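Local coordinates for protein 3-methyladenine DNA glycosylase (Helicobacter pylori, PDB 1PU6) that excises alkylated bases such as 3-methyladenine from DNA as a helix-hairpin-helix glycosylase of base excision repair, at residues A[3-12]-A[178-189]. Sequence-based numbering, arbitrary orientation.
Sequences DSFEILKALK and VQENLNSALALY
Phe5 reaches from helix 4-12 onto the start of helix 182-187 and is the largest contributor on its own helix. Its CB lies 3.5 Å from Asn181 ND2, an amide nitrogen that is hydrogen-bonded to Gly177 O. With CG anti to the backbone N (chi1 179°), the ring is carried across to the other helix. There CG and CD1 run under Asn181, whose CB sits 3.9 Å from the centroid of the Phe5 ring and 20° off the normal, which meets the geometry of a CH-pi contact over the face. The ring and amide planes are only 18° apart, so the amide lies almost flat relative to the ring. Lys9 CG packs on the opposite face, while Lys9 NZ turns back to form a salt bridge with Glu6. Farther out, CD2 lies by the CB atoms of Asn181 and Ala185, and CE1 by Ser184 CB. Phe5 CE2 comes 3.7 Å from Ala185 CA and also nears Leu188 CD1. Phe5 CZ ends 3.4 Å from Ser184 CB.

One turn on, Leu8 and Leu188 lie alongside each other, their ends pointing opposite ways, with Leu8 CD2 and Leu188 CD1 3.8 Å apart; Phe202 of helix 195-203 also touches Leu8. At the far end, a bend at chi2 carries Lys12 CE to 3.5 Å from Tyr189 CE1. Tyr189 OH is hydrogen-bonded to the carboxylated lysine at position 205. Near the N-terminus, Ser4 OG bonds to Phe174 O, tying this helix to helix 167-179, and Asp3 OD1 caps the helix by accepting from Glu6 N at 3.0 Å.

The nearly parallel axes of helices 4-12 and 182-187 approach to 11.1 Å at their closest. Largely apolar side-chain packing, joined by Asn181 and the aliphatic part of Lys12, links the N-terminal helix to later helices of the all-helical HhH-GPD glycosylase fold.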
# COMPACT_ATOMS: atom_id res chain seq x y z
N ASP A 3 -17.21 7.45 14.76
CA ASP A 3 -17.01 6.33 13.85
C ASP A 3 -16.08 6.82 12.75
O ASP A 3 -15.67 7.99 12.75
CB ASP A 3 -18.32 5.78 13.28
CG ASP A 3 -19.16 6.83 12.57
OD1 ASP A 3 -18.61 7.57 11.73
OD2 ASP A 3 -20.39 6.97 12.77
N SER A 4 -15.73 5.93 11.83
CA SER A 4 -14.71 6.27 10.84
C SER A 4 -15.26 7.24 9.82
O SER A 4 -14.47 7.91 9.16
CB SER A 4 -14.16 5.02 10.17
OG SER A 4 -15.12 4.44 9.30
N PHE A 5 -16.59 7.30 9.66
CA PHE A 5 -17.14 8.28 8.72
C PHE A 5 -16.96 9.69 9.26
O PHE A 5 -16.62 10.61 8.50
CB PHE A 5 -18.62 7.99 8.39
CG PHE A 5 -19.22 8.98 7.45
CD1 PHE A 5 -20.32 9.75 7.83
CD2 PHE A 5 -18.65 9.20 6.20
CE1 PHE A 5 -20.87 10.72 6.93
CE2 PHE A 5 -19.18 10.15 5.32
CZ PHE A 5 -20.28 10.89 5.68
N GLU A 6 -17.11 9.86 10.57
CA GLU A 6 -16.78 11.16 11.20
C GLU A 6 -15.31 11.58 11.03
O GLU A 6 -15.02 12.78 10.74
CB GLU A 6 -17.22 11.23 12.65
CG GLU A 6 -18.71 10.92 12.83
CD GLU A 6 -19.61 12.01 12.24
OE1 GLU A 6 -20.71 11.66 11.76
OE2 GLU A 6 -19.21 13.22 12.25
N ILE A 7 -14.40 10.61 11.15
CA ILE A 7 -12.97 10.85 11.00
C ILE A 7 -12.69 11.22 9.54
O ILE A 7 -11.94 12.17 9.29
CB ILE A 7 -12.15 9.59 11.43
CG1 ILE A 7 -12.32 9.37 12.95
CG2 ILE A 7 -10.66 9.72 11.04
CD1 ILE A 7 -11.75 8.06 13.44
N LEU A 8 -13.28 10.47 8.59
CA LEU A 8 -13.11 10.77 7.16
C LEU A 8 -13.53 12.22 6.86
O LEU A 8 -12.77 12.99 6.21
CB LEU A 8 -13.88 9.80 6.27
CG LEU A 8 -13.82 10.12 4.76
CD1 LEU A 8 -12.37 10.20 4.20
CD2 LEU A 8 -14.61 9.07 3.93
N LYS A 9 -14.72 12.63 7.32
CA LYS A 9 -15.13 14.02 7.09
C LYS A 9 -14.12 15.04 7.68
O LYS A 9 -13.78 16.06 7.04
CB LYS A 9 -16.55 14.25 7.69
CG LYS A 9 -17.65 13.56 6.90
CD LYS A 9 -19.06 13.95 7.38
CE LYS A 9 -19.34 13.32 8.74
NZ LYS A 9 -20.65 13.70 9.34
N ALA A 10 -13.67 14.79 8.91
CA ALA A 10 -12.72 15.71 9.57
C ALA A 10 -11.41 15.82 8.80
O ALA A 10 -10.89 16.95 8.57
CB ALA A 10 -12.46 15.25 11.02
N LEU A 11 -10.88 14.70 8.36
CA LEU A 11 -9.62 14.73 7.65
C LEU A 11 -9.79 15.37 6.26
O LEU A 11 -8.91 16.15 5.78
CB LEU A 11 -9.03 13.32 7.53
CG LEU A 11 -8.48 12.72 8.85
CD1 LEU A 11 -8.11 11.25 8.66
CD2 LEU A 11 -7.26 13.53 9.36
N LYS A 12 -10.93 15.06 5.61
CA LYS A 12 -11.23 15.63 4.31
C LYS A 12 -11.21 17.18 4.39
O LYS A 12 -10.73 17.88 3.45
CB LYS A 12 -12.60 15.15 3.83
CG LYS A 12 -13.03 15.68 2.46
CD LYS A 12 -12.17 15.07 1.38
CE LYS A 12 -12.94 15.03 0.05
NZ LYS A 12 -12.71 16.32 -0.60
N VAL A 178 -17.45 3.64 6.87
CA VAL A 178 -17.68 4.06 5.48
C VAL A 178 -18.85 3.23 4.88
O VAL A 178 -19.78 3.78 4.25
CB VAL A 178 -16.39 3.93 4.65
CG1 VAL A 178 -16.67 4.30 3.17
CG2 VAL A 178 -15.28 4.84 5.21
N GLN A 179 -18.81 1.91 5.05
CA GLN A 179 -19.89 1.04 4.51
C GLN A 179 -21.27 1.45 5.02
O GLN A 179 -22.28 1.43 4.28
CB GLN A 179 -19.64 -0.42 4.89
CG GLN A 179 -18.38 -1.03 4.27
CD GLN A 179 -17.95 -2.39 4.96
OE1 GLN A 179 -17.02 -3.04 4.51
NE2 GLN A 179 -18.67 -2.80 6.02
N GLU A 180 -21.35 1.76 6.30
CA GLU A 180 -22.63 2.12 6.93
C GLU A 180 -23.17 3.48 6.46
O GLU A 180 -24.34 3.80 6.69
CB GLU A 180 -22.43 2.10 8.47
CG GLU A 180 -22.34 0.68 9.05
CD GLU A 180 -21.68 0.58 10.42
OE1 GLU A 180 -21.37 -0.58 10.83
OE2 GLU A 180 -21.44 1.62 11.09
N ASN A 181 -22.31 4.26 5.80
CA ASN A 181 -22.61 5.61 5.36
C ASN A 181 -22.17 5.78 3.89
O ASN A 181 -21.66 6.83 3.49
CB ASN A 181 -21.83 6.62 6.23
CG ASN A 181 -22.32 6.68 7.64
OD1 ASN A 181 -23.41 7.25 7.90
ND2 ASN A 181 -21.58 6.09 8.57
N LEU A 182 -22.38 4.74 3.10
CA LEU A 182 -21.73 4.67 1.82
C LEU A 182 -22.17 5.81 0.87
O LEU A 182 -21.31 6.45 0.22
CB LEU A 182 -21.99 3.31 1.18
CG LEU A 182 -21.30 3.08 -0.17
CD1 LEU A 182 -19.81 3.19 -0.04
CD2 LEU A 182 -21.76 1.70 -0.70
N ASN A 183 -23.47 6.05 0.79
CA ASN A 183 -23.94 7.13 -0.06
C ASN A 183 -23.28 8.46 0.32
O ASN A 183 -22.86 9.25 -0.56
CB ASN A 183 -25.47 7.24 -0.00
CG ASN A 183 -26.15 6.34 -1.02
OD1 ASN A 183 -25.51 5.44 -1.59
ND2 ASN A 183 -27.44 6.58 -1.28
N SER A 184 -23.25 8.75 1.64
CA SER A 184 -22.66 10.02 2.12
C SER A 184 -21.19 10.12 1.84
O SER A 184 -20.65 11.21 1.50
CB SER A 184 -22.93 10.16 3.62
OG SER A 184 -24.32 10.28 3.86
N ALA A 185 -20.50 8.98 2.02
CA ALA A 185 -19.01 8.96 1.84
C ALA A 185 -18.70 9.23 0.36
O ALA A 185 -17.85 10.06 0.04
CB ALA A 185 -18.46 7.64 2.33
N LEU A 186 -19.44 8.57 -0.53
CA LEU A 186 -19.20 8.75 -1.97
C LEU A 186 -19.57 10.19 -2.43
O LEU A 186 -18.94 10.78 -3.36
CB LEU A 186 -19.99 7.72 -2.78
CG LEU A 186 -19.45 6.29 -2.55
CD1 LEU A 186 -20.38 5.31 -3.25
CD2 LEU A 186 -18.00 6.07 -3.01
N ALA A 187 -20.54 10.79 -1.73
CA ALA A 187 -20.95 12.16 -2.06
C ALA A 187 -19.89 13.22 -1.69
O ALA A 187 -19.89 14.35 -2.27
CB ALA A 187 -22.32 12.44 -1.42
N LEU A 188 -18.97 12.88 -0.77
CA LEU A 188 -17.82 13.76 -0.47
C LEU A 188 -16.97 14.05 -1.73
O LEU A 188 -16.25 15.09 -1.79
CB LEU A 188 -16.88 13.13 0.59
CG LEU A 188 -17.42 12.95 2.02
CD1 LEU A 188 -16.36 12.27 2.84
CD2 LEU A 188 -17.75 14.35 2.62
N TYR A 189 -17.07 13.15 -2.71
CA TYR A 189 -16.34 13.26 -3.96
C TYR A 189 -17.29 13.46 -5.14
O TYR A 189 -16.92 13.17 -6.29
CB TYR A 189 -15.49 11.98 -4.15
CG TYR A 189 -14.49 11.79 -3.02
CD1 TYR A 189 -13.21 12.41 -3.05
CD2 TYR A 189 -14.83 11.01 -1.91
CE1 TYR A 189 -12.27 12.21 -1.98
CE2 TYR A 189 -13.94 10.83 -0.85
CZ TYR A 189 -12.66 11.43 -0.88
OH TYR A 189 -11.81 11.23 0.21